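Local structure of aminotransferase (3JTX) at residues P156-I161 with K170-C175; D188-V193 with I204-C209; E192-Q197 with L224-Q229. The protein probably transfers amino groups between amino acids and 2-oxo acids, using pyridoxal 5'-phosphate bound covalently to a lysine. One frame throughout, in Å; residues are numbered along the deposited sequence.

The three contacts lie side by side on one side of the large-domain sheet, where helix 187-200 packs against strands 169-175 and 203-207. The centres of contacts 1 and 2 are about 9 Å apart, and the backbones of their strands pair directly, Val174 O lying 2.8 Å from Asp207 N. Contacts 2 and 3, with centres about 7 Å apart, share Glu192 and Val193, and Ile204 CD1 of the former lies 3.7 Å from Phe194 CD1 of the latter. Contact 2 reaches the cofactor: its Asp207 hydrogen-bonds the pyridine nitrogen N1 of the pyridoxal-lysine at position 245.

Contact 1 of 3, residues P156-I161 with K170-C175; sequences PDWRSI and KLVFVC
In the large domain of this class I and II aminotransferase, whose pyridoxal-phosphate fold is built on a mixed, mostly parallel seven-stranded sheet, Trp158 of a short 3-10 turn lays the six-membered end of its indole against Val172 on strand 169-175. CH2 of Trp158 comes to 3.5 Å from CG1 of Val172, and CZ3 is almost as near, so a single methyl meets the CH2-CZ3 side of the benzo ring from an oblique direction. With chi1 at 165°, Val172 CG1 stands anti to the backbone N and is turned to the indole, while CG2 lies beside that N. Farther along the strand the carbonyl oxygen of Phe173 lies at the ring edge, near its plane, 4.2 Å from Trp158 CH2; this is plain contact, with no hydrogen bond across the two segments. The indole is also packed from its own segment, where Pro156 CB stands 3.7 Å above one face, toward the rim. Residues Glu192, Val193 and Leu196 of helix 187-200 and Val124 of strand 122-127 touch Trp158 as well, so the indole is wedged between helix 187-200 and the sheet. All three residues that meet here are buried, whereas the polar side of the turn is held by its own residues. Ser160 OG donates to Asp157 O almost in line with the carbonyl bond, at 2.7 Å, and Ile161 N bonds to Trp158 O, closing the turn. Arg159 belongs to the outer side of the turn: its NH1 makes a salt bridge with Asp157 OD1 at 2.7 Å, while OD2 of the same carboxylate stands above one face of the guanidinium, toward its rim.

Contact 2 of 3, residues D188-V193 with I204-C209; sequences DGWKEV and IASDEC
Trp190 and Ile204 bring most of the buried surface to this contact. The indole of Trp190 comes down from helix 188-193 edge-on: CZ3 lies 3.9 Å from Ile204 CG2, and CZ2 is 3.7 Å from Ser206 OG, both partners close to the ring plane. With CG anti to the carbonyl carbon (chi1 -84°), the ring is carried from its helix toward the strand. Ile204 divides its branches between two partners, with CG2 at the indole; in the conformer given for Val193, one of two, Ile204 CD1 meets Val193 CG1 tip to tip at 4.2 Å, a contact that is therefore less certain. Helix 187-200 is the crossover of a beta-alpha-beta unit between the parallel strands 169-175 and 203-207, so its short segment runs at 153° to strand 204-207, with the axes 12.0 Å apart. The hydroxyl of Ser206 donates to Glu208 OE2 at 2.8 Å, reaching the carboxylate on its anti side, 20° out of plane; the same oxygen accepts Cys223 N. At the end of the strand, Asp207 OD2 hydrogen-bonds Tyr133 OH and N1 of the pyridoxal-lysine at position 245, as the cofactor aspartate does in this family.

Contact 3 of 3, residues E192-Q197 with L224-Q229; sequences EVFDLQ and LQAAAQ
Phe194 presents the edge of its ring to helix 223-229: the backbone carbonyl carbon, Ala226 C, sits near the ring plane, 4.2 Å from Phe194 CE2, while Ala227 N approaches the same ring atom obliquely at 3.9 Å. The ring of Trp190, one turn earlier on the same helix, meets that of Phe194 with the planes at about 30°. Leu237, Ile204 and Arg232 also touch the phenyl side chain, so the ring is surrounded by Trp190, strands 203-207 and 237-242, helix 223-229 and the loop that follows it.

The methyl groups of the two alanines complete the contact. Ala226 CB, which points toward Phe194, is 4.3 Å from CE2, and Ala227 CB is 4.1 Å from CZ. The end of the ring therefore rests on the backbone between two small residues. Phe194 CA and Ala227 CA, the closest pair of alpha carbons, are 8.4 Å apart. Chi1 of Phe194 is -72°, which places CG anti to the carbonyl carbon and swings the ring out from its helix to the neighbouring one.

A turn further on, Gln197 takes no part in the helix-helix contact but ties the helix to the loops before strand 203-207 and after helix 223-229: its OE1 accepts from Arg232 NH2 and its NE2 donates to Phe202 O. With no hydrogen bond or salt bridge across the two segments, the relative position of the helices here rests on the shape fit of the ring edge against Ala226 and Ala227.

Contact 1 of 3, residues P156-I161 with K170-C175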
loop_
_atom_site.group_PDB
_atom_site.type_symbol
_atom_site.label_atom_id
_atom_site.label_comp_id
_atom_site.label_asym_id
_atom_site.label_seq_id
_atom_site.Cartn_x
_atom_site.Cartn_y
_atom_site.Cartn_z
ATOM N N PRO A 156 -1.700 -9.705 28.548
ATOM C CA PRO A 156 -2.810 -8.744 28.648
ATOM C C PRO A 156 -3.827 -9.087 29.735
ATOM O O PRO A 156 -4.186 -10.246 29.881
ATOM C CB PRO A 156 -3.489 -8.829 27.273
ATOM C CG PRO A 156 -2.535 -9.557 26.385
ATOM C CD PRO A 156 -1.722 -10.435 27.268
ATOM N N ASP A 157 -4.282 -8.073 30.473
ATOM C CA ASP A 157 -5.302 -8.231 31.507
ATOM C C ASP A 157 -6.683 -7.927 30.932
ATOM O O ASP A 157 -7.164 -6.791 30.964
ATOM C CB ASP A 157 -5.008 -7.316 32.700
ATOM C CG ASP A 157 -5.925 -7.577 33.884
ATOM O OD1 ASP A 157 -6.882 -8.365 33.763
ATOM O OD2 ASP A 157 -5.678 -6.992 34.952
ATOM N N TRP A 158 -7.325 -8.966 30.419
ATOM C CA TRP A 158 -8.591 -8.804 29.700
ATOM C C TRP A 158 -9.764 -8.401 30.596
ATOM O O TRP A 158 -10.727 -7.824 30.104
ATOM C CB TRP A 158 -8.959 -10.084 28.961
ATOM C CG TRP A 158 -7.907 -10.611 28.029
ATOM C CD1 TRP A 158 -7.188 -11.750 28.185
ATOM C CD2 TRP A 158 -7.472 -10.030 26.788
ATOM N NE1 TRP A 158 -6.320 -11.915 27.131
ATOM C CE2 TRP A 158 -6.486 -10.879 26.254
ATOM C CE3 TRP A 158 -7.826 -8.880 26.078
ATOM C CZ2 TRP A 158 -5.839 -10.613 25.043
ATOM C CZ3 TRP A 158 -7.188 -8.622 24.867
ATOM C CH2 TRP A 158 -6.204 -9.484 24.368
ATOM N N ARG A 159 -9.679 -8.667 31.902
ATOM C CA ARG A 159 -10.830 -8.458 32.779
ATOM C C ARG A 159 -11.047 -6.979 33.100
ATOM O O ARG A 159 -12.110 -6.608 33.580
ATOM C CB ARG A 159 -10.724 -9.302 34.058
ATOM C CG ARG A 159 -9.837 -8.716 35.145
ATOM C CD ARG A 159 -9.628 -9.699 36.297
ATOM N NE ARG A 159 -8.569 -9.233 37.195
ATOM C CZ ARG A 159 -7.259 -9.380 36.988
ATOM N NH1 ARG A 159 -6.804 -10.000 35.907
ATOM N NH2 ARG A 159 -6.394 -8.908 37.880
ATOM N N SER A 160 -10.051 -6.141 32.817
ATOM C CA SER A 160 -10.212 -4.689 32.901
ATOM C C SER A 160 -11.114 -4.123 31.796
ATOM O O SER A 160 -11.504 -2.956 31.859
ATOM C CB SER A 160 -8.847 -4.009 32.816
ATOM O OG SER A 160 -8.167 -4.372 31.622
ATOM N N ILE A 161 -11.434 -4.924 30.781
ATOM C CA ILE A 161 -12.375 -4.500 29.753
ATOM C C ILE A 161 -13.776 -4.899 30.232
ATOM O O ILE A 161 -14.002 -6.050 30.577
ATOM C CB ILE A 161 -12.069 -5.149 28.377
ATOM C CG1 ILE A 161 -10.603 -4.939 27.960
ATOM C CG2 ILE A 161 -13.031 -4.623 27.314
ATOM C CD1 ILE A 161 -10.228 -3.525 27.687
ATOM N N LYS A 170 -15.057 -5.511 17.963
ATOM C CA LYS A 170 -15.034 -6.150 16.651
ATOM C C LYS A 170 -13.730 -6.875 16.374
ATOM O O LYS A 170 -13.681 -7.790 15.549
ATOM C CB LYS A 170 -15.271 -5.102 15.547
ATOM C CG LYS A 170 -16.540 -4.247 15.731
ATOM C CD LYS A 170 -17.820 -5.078 15.730
ATOM C CE LYS A 170 -19.027 -4.246 16.143
ATOM N NZ LYS A 170 -20.240 -5.094 16.401
ATOM N N LEU A 171 -12.661 -6.453 17.042
ATOM C CA LEU A 171 -11.343 -7.015 16.800
ATOM C C LEU A 171 -10.496 -6.839 18.051
ATOM O O LEU A 171 -10.652 -5.864 18.785
ATOM C CB LEU A 171 -10.678 -6.327 15.599
ATOM C CG LEU A 171 -9.329 -6.855 15.114
ATOM C CD1 LEU A 171 -9.227 -6.849 13.596
ATOM C CD2 LEU A 171 -8.175 -6.053 15.748
ATOM N N VAL A 172 -9.643 -7.823 18.312
ATOM C CA VAL A 172 -8.672 -7.750 19.384
ATOM C C VAL A 172 -7.302 -7.962 18.762
ATOM O O VAL A 172 -7.127 -8.881 17.959
ATOM C CB VAL A 172 -8.983 -8.846 20.420
ATOM C CG1 VAL A 172 -7.839 -9.072 21.350
ATOM C CG2 VAL A 172 -10.281 -8.495 21.188
ATOM N N PHE A 173 -6.333 -7.113 19.100
ATOM C CA PHE A 173 -4.933 -7.327 18.685
ATOM C C PHE A 173 -4.167 -8.135 19.737
ATOM O O PHE A 173 -4.328 -7.902 20.939
ATOM C CB PHE A 173 -4.184 -6.007 18.552
ATOM C CG PHE A 173 -4.600 -5.175 17.390
ATOM C CD1 PHE A 173 -4.267 -5.554 16.106
ATOM C CD2 PHE A 173 -5.299 -3.995 17.586
ATOM C CE1 PHE A 173 -4.635 -4.771 15.019
ATOM C CE2 PHE A 173 -5.660 -3.199 16.500
ATOM C CZ PHE A 173 -5.323 -3.598 15.225
ATOM N N VAL A 174 -3.342 -9.065 19.279
ATOM C CA VAL A 174 -2.299 -9.692 20.097
ATOM C C VAL A 174 -0.945 -9.421 19.433
ATOM O O VAL A 174 -0.822 -9.484 18.218
ATOM C CB VAL A 174 -2.529 -11.218 20.250
ATOM C CG1 VAL A 174 -1.320 -11.897 20.946
ATOM C CG2 VAL A 174 -3.816 -11.492 20.996
ATOM N N CYS A 175 0.061 -9.051 20.217
ATOM C CA CYS A 175 1.401 -8.846 19.682
ATOM C C CYS A 175 2.311 -9.834 20.396
ATOM O O CYS A 175 2.573 -9.685 21.594
ATOM C CB CYS A 175 1.866 -7.406 19.894
ATOM S SG CYS A 175 3.466 -7.027 19.123
#

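Contact 2 of 3, residues D188-V193 with I204-C209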
loop_
_atom_site.group_PDB
_atom_site.type_symbol
_atom_site.label_atom_id
_atom_site.label_comp_id
_atom_site.label_asym_id
_atom_site.label_seq_id
_atom_site.Cartn_x
_atom_site.Cartn_y
_atom_site.Cartn_z
ATOM N N ASP A 188 -2.204 -20.884 27.946
ATOM C CA ASP A 188 -3.255 -20.405 28.868
ATOM C C ASP A 188 -3.807 -19.066 28.391
ATOM O O ASP A 188 -5.026 -18.847 28.405
ATOM C CB ASP A 188 -2.728 -20.274 30.285
ATOM C CG ASP A 188 -2.213 -21.570 30.809
ATOM O OD1 ASP A 188 -3.040 -22.399 31.249
ATOM O OD2 ASP A 188 -0.974 -21.750 30.751
ATOM N N GLY A 189 -2.907 -18.202 27.945
ATOM C CA GLY A 189 -3.285 -16.870 27.457
ATOM C C GLY A 189 -4.101 -16.981 26.181
ATOM O O GLY A 189 -5.115 -16.311 26.030
ATOM N N TRP A 190 -3.667 -17.832 25.258
ATOM C CA TRP A 190 -4.450 -18.078 24.038
ATOM C C TRP A 190 -5.827 -18.680 24.347
ATOM O O TRP A 190 -6.839 -18.258 23.777
ATOM C CB TRP A 190 -3.674 -18.951 23.033
ATOM C CG TRP A 190 -2.761 -18.144 22.207
ATOM C CD1 TRP A 190 -1.398 -18.179 22.200
ATOM C CD2 TRP A 190 -3.141 -17.111 21.299
ATOM N NE1 TRP A 190 -0.905 -17.264 21.302
ATOM C CE2 TRP A 190 -1.957 -16.588 20.742
ATOM C CE3 TRP A 190 -4.371 -16.582 20.893
ATOM C CZ2 TRP A 190 -1.970 -15.564 19.804
ATOM C CZ3 TRP A 190 -4.379 -15.578 19.944
ATOM C CH2 TRP A 190 -3.189 -15.071 19.426
ATOM N N LYS A 191 -5.878 -19.661 25.233
ATOM C CA LYS A 191 -7.157 -20.221 25.636
ATOM C C LYS A 191 -8.103 -19.142 26.169
ATOM O O LYS A 191 -9.287 -19.137 25.849
ATOM C CB LYS A 191 -6.986 -21.329 26.682
ATOM C CG LYS A 191 -8.345 -21.819 27.203
ATOM C CD LYS A 191 -8.270 -23.015 28.103
ATOM C CE LYS A 191 -9.661 -23.327 28.696
ATOM N NZ LYS A 191 -10.621 -23.735 27.610
ATOM N N GLU A 192 -7.588 -18.241 26.993
ATOM C CA GLU A 192 -8.415 -17.168 27.534
ATOM C C GLU A 192 -9.032 -16.285 26.445
ATOM O O GLU A 192 -10.240 -16.014 26.476
ATOM C CB GLU A 192 -7.617 -16.311 28.512
ATOM C CG GLU A 192 -8.479 -15.343 29.300
ATOM C CD GLU A 192 -7.742 -14.634 30.433
ATOM O OE1 GLU A 192 -6.491 -14.675 30.490
ATOM O OE2 GLU A 192 -8.442 -14.003 31.256
ATOM N N VAL A 193 -8.215 -15.846 25.487
ATOM C CA VAL A 193 -8.735 -14.966 24.452
ATOM C C VAL A 193 -9.672 -15.731 23.507
ATOM O O VAL A 193 -10.669 -15.169 23.046
ATOM C CB VAL A 193 -7.623 -14.176 23.711
ATOM C CG1 VAL A 193 -6.785 -15.072 22.800
ATOM C CG2 VAL A 193 -8.251 -12.999 22.935
ATOM N N ILE A 204 -9.682 -12.055 15.865
ATOM C CA ILE A 204 -8.350 -11.912 16.484
ATOM C C ILE A 204 -7.301 -11.653 15.410
ATOM O O ILE A 204 -7.221 -12.403 14.426
ATOM C CB ILE A 204 -7.950 -13.187 17.279
ATOM C CG1 ILE A 204 -8.875 -13.356 18.487
ATOM C CG2 ILE A 204 -6.481 -13.101 17.734
ATOM C CD1 ILE A 204 -8.800 -14.758 19.137
ATOM N N ALA A 205 -6.535 -10.572 15.579
ATOM C CA ALA A 205 -5.432 -10.237 14.701
ATOM C C ALA A 205 -4.145 -10.344 15.521
ATOM O O ALA A 205 -3.948 -9.593 16.497
ATOM C CB ALA A 205 -5.617 -8.806 14.101
ATOM N N SER A 206 -3.292 -11.296 15.146
ATOM C CA SER A 206 -2.059 -11.573 15.862
ATOM C C SER A 206 -0.825 -11.121 15.077
ATOM O O SER A 206 -0.518 -11.658 14.012
ATOM C CB SER A 206 -1.968 -13.059 16.197
ATOM O OG SER A 206 -0.902 -13.305 17.095
ATOM N N ASP A 207 -0.128 -10.132 15.633
ATOM C CA ASP A 207 1.070 -9.536 15.047
ATOM C C ASP A 207 2.284 -10.335 15.510
ATOM O O ASP A 207 2.716 -10.233 16.666
ATOM C CB ASP A 207 1.158 -8.071 15.462
ATOM C CG ASP A 207 2.346 -7.330 14.859
ATOM O OD1 ASP A 207 3.279 -7.962 14.311
ATOM O OD2 ASP A 207 2.332 -6.082 14.970
ATOM N N GLU A 208 2.802 -11.155 14.608
ATOM C CA GLU A 208 3.854 -12.124 14.932
ATOM C C GLU A 208 5.205 -11.858 14.260
ATOM O O GLU A 208 6.014 -12.782 14.072
ATOM C CB GLU A 208 3.341 -13.537 14.625
ATOM C CG GLU A 208 2.188 -13.888 15.557
ATOM C CD GLU A 208 1.537 -15.245 15.324
ATOM O OE1 GLU A 208 2.007 -16.047 14.479
ATOM O OE2 GLU A 208 0.533 -15.488 16.026
ATOM N N CYS A 209 5.488 -10.592 13.969
ATOM C CA CYS A 209 6.690 -10.248 13.208
ATOM C C CYS A 209 8.002 -10.569 13.934
ATOM O O CYS A 209 9.050 -10.644 13.287
ATOM C CB CYS A 209 6.650 -8.769 12.792
ATOM S SG CYS A 209 5.265 -8.425 11.663
#

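Contact 3 of 3, residues E192-Q197 with L224-Q229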
loop_
_atom_site.group_PDB
_atom_site.type_symbol
_atom_site.label_atom_id
_atom_site.label_comp_id
_atom_site.label_asym_id
_atom_site.label_seq_id
_atom_site.Cartn_x
_atom_site.Cartn_y
_atom_site.Cartn_z
ATOM N N GLU A 192 -7.588 -18.241 26.993
ATOM C CA GLU A 192 -8.415 -17.168 27.534
ATOM C C GLU A 192 -9.032 -16.285 26.445
ATOM O O GLU A 192 -10.240 -16.014 26.476
ATOM C CB GLU A 192 -7.617 -16.311 28.512
ATOM C CG GLU A 192 -8.479 -15.343 29.300
ATOM C CD GLU A 192 -7.742 -14.634 30.433
ATOM O OE1 GLU A 192 -6.491 -14.675 30.490
ATOM O OE2 GLU A 192 -8.442 -14.003 31.256
ATOM N N VAL A 193 -8.215 -15.846 25.487
ATOM C CA VAL A 193 -8.735 -14.966 24.452
ATOM C C VAL A 193 -9.672 -15.731 23.507
ATOM O O VAL A 193 -10.669 -15.169 23.046
ATOM C CB VAL A 193 -7.623 -14.176 23.711
ATOM C CG1 VAL A 193 -6.785 -15.072 22.800
ATOM C CG2 VAL A 193 -8.251 -12.999 22.935
ATOM N N PHE A 194 -9.392 -17.013 23.269
ATOM C CA PHE A 194 -10.277 -17.841 22.465
ATOM C C PHE A 194 -11.654 -17.985 23.138
ATOM O O PHE A 194 -12.687 -17.921 22.467
ATOM C CB PHE A 194 -9.669 -19.228 22.198
ATOM C CG PHE A 194 -8.505 -19.235 21.217
ATOM C CD1 PHE A 194 -8.427 -18.334 20.155
ATOM C CD2 PHE A 194 -7.508 -20.198 21.329
ATOM C CE1 PHE A 194 -7.376 -18.376 19.270
ATOM C CE2 PHE A 194 -6.451 -20.232 20.444
ATOM C CZ PHE A 194 -6.381 -19.339 19.422
ATOM N N ASP A 195 -11.669 -18.194 24.450
ATOM C CA ASP A 195 -12.926 -18.298 25.173
ATOM C C ASP A 195 -13.701 -16.968 25.095
ATOM O O ASP A 195 -14.920 -16.972 24.902
ATOM C CB ASP A 195 -12.693 -18.736 26.620
ATOM C CG ASP A 195 -12.242 -20.220 26.740
ATOM O OD1 ASP A 195 -12.493 -21.024 25.828
ATOM O OD2 ASP A 195 -11.637 -20.589 27.754
ATOM N N LEU A 196 -13.002 -15.843 25.228
ATOM C CA LEU A 196 -13.632 -14.528 25.037
ATOM C C LEU A 196 -14.191 -14.371 23.616
ATOM O O LEU A 196 -15.294 -13.847 23.422
ATOM C CB LEU A 196 -12.657 -13.393 25.384
ATOM C CG LEU A 196 -12.457 -13.133 26.886
ATOM C CD1 LEU A 196 -11.200 -12.353 27.114
ATOM C CD2 LEU A 196 -13.668 -12.412 27.496
ATOM N N GLN A 197 -13.454 -14.859 22.620
ATOM C CA GLN A 197 -13.946 -14.864 21.247
ATOM C C GLN A 197 -15.244 -15.666 21.107
ATOM O O GLN A 197 -16.181 -15.226 20.428
ATOM C CB GLN A 197 -12.881 -15.393 20.280
ATOM C CG GLN A 197 -13.267 -15.263 18.809
ATOM C CD GLN A 197 -12.164 -15.730 17.879
ATOM O OE1 GLN A 197 -11.707 -16.871 17.989
ATOM N NE2 GLN A 197 -11.701 -14.840 16.982
ATOM N N LEU A 224 -1.908 -19.517 15.162
ATOM C CA LEU A 224 -2.481 -20.657 14.409
ATOM C C LEU A 224 -2.084 -22.000 15.022
ATOM O O LEU A 224 -2.892 -22.915 15.104
ATOM C CB LEU A 224 -2.109 -20.588 12.916
ATOM C CG LEU A 224 -2.590 -19.353 12.138
ATOM C CD1 LEU A 224 -2.360 -19.508 10.626
ATOM C CD2 LEU A 224 -4.078 -19.058 12.428
ATOM N N GLN A 225 -0.855 -22.086 15.515
ATOM C CA GLN A 225 -0.389 -23.274 16.220
ATOM C C GLN A 225 -1.138 -23.479 17.548
ATOM O O GLN A 225 -1.449 -24.598 17.916
ATOM C CB GLN A 225 1.123 -23.150 16.485
ATOM C CG GLN A 225 1.726 -24.302 17.286
ATOM C CD GLN A 225 3.232 -24.187 17.413
ATOM O OE1 GLN A 225 3.759 -23.101 17.651
ATOM N NE2 GLN A 225 3.935 -25.316 17.238
ATOM N N ALA A 226 -1.415 -22.389 18.261
ATOM C CA ALA A 226 -2.169 -22.460 19.523
ATOM C C ALA A 226 -3.590 -23.006 19.279
ATOM O O ALA A 226 -4.068 -23.864 20.029
ATOM C CB ALA A 226 -2.237 -21.100 20.190
ATOM N N ALA A 227 -4.231 -22.529 18.212
ATOM C CA ALA A 227 -5.550 -23.022 17.823
ATOM C C ALA A 227 -5.512 -24.515 17.563
ATOM O O ALA A 227 -6.338 -25.272 18.091
ATOM C CB ALA A 227 -6.060 -22.290 16.587
ATOM N N ALA A 228 -4.550 -24.934 16.741
ATOM C CA ALA A 228 -4.352 -26.362 16.442
ATOM C C ALA A 228 -4.173 -27.178 17.723
ATOM O O ALA A 228 -4.844 -28.192 17.920
ATOM C CB ALA A 228 -3.143 -26.543 15.506
ATOM N N GLN A 229 -3.279 -26.721 18.598
ATOM C CA GLN A 229 -2.982 -27.429 19.839
ATOM C C GLN A 229 -4.178 -27.528 20.781
ATOM O O GLN A 229 -4.301 -28.506 21.519
ATOM C CB GLN A 229 -1.759 -26.826 20.540
ATOM C CG GLN A 229 -0.426 -27.182 19.813
ATOM C CD GLN A 229 0.822 -26.541 20.457
ATOM O OE1 GLN A 229 0.785 -26.081 21.592
ATOM N NE2 GLN A 229 1.922 -26.514 19.714
#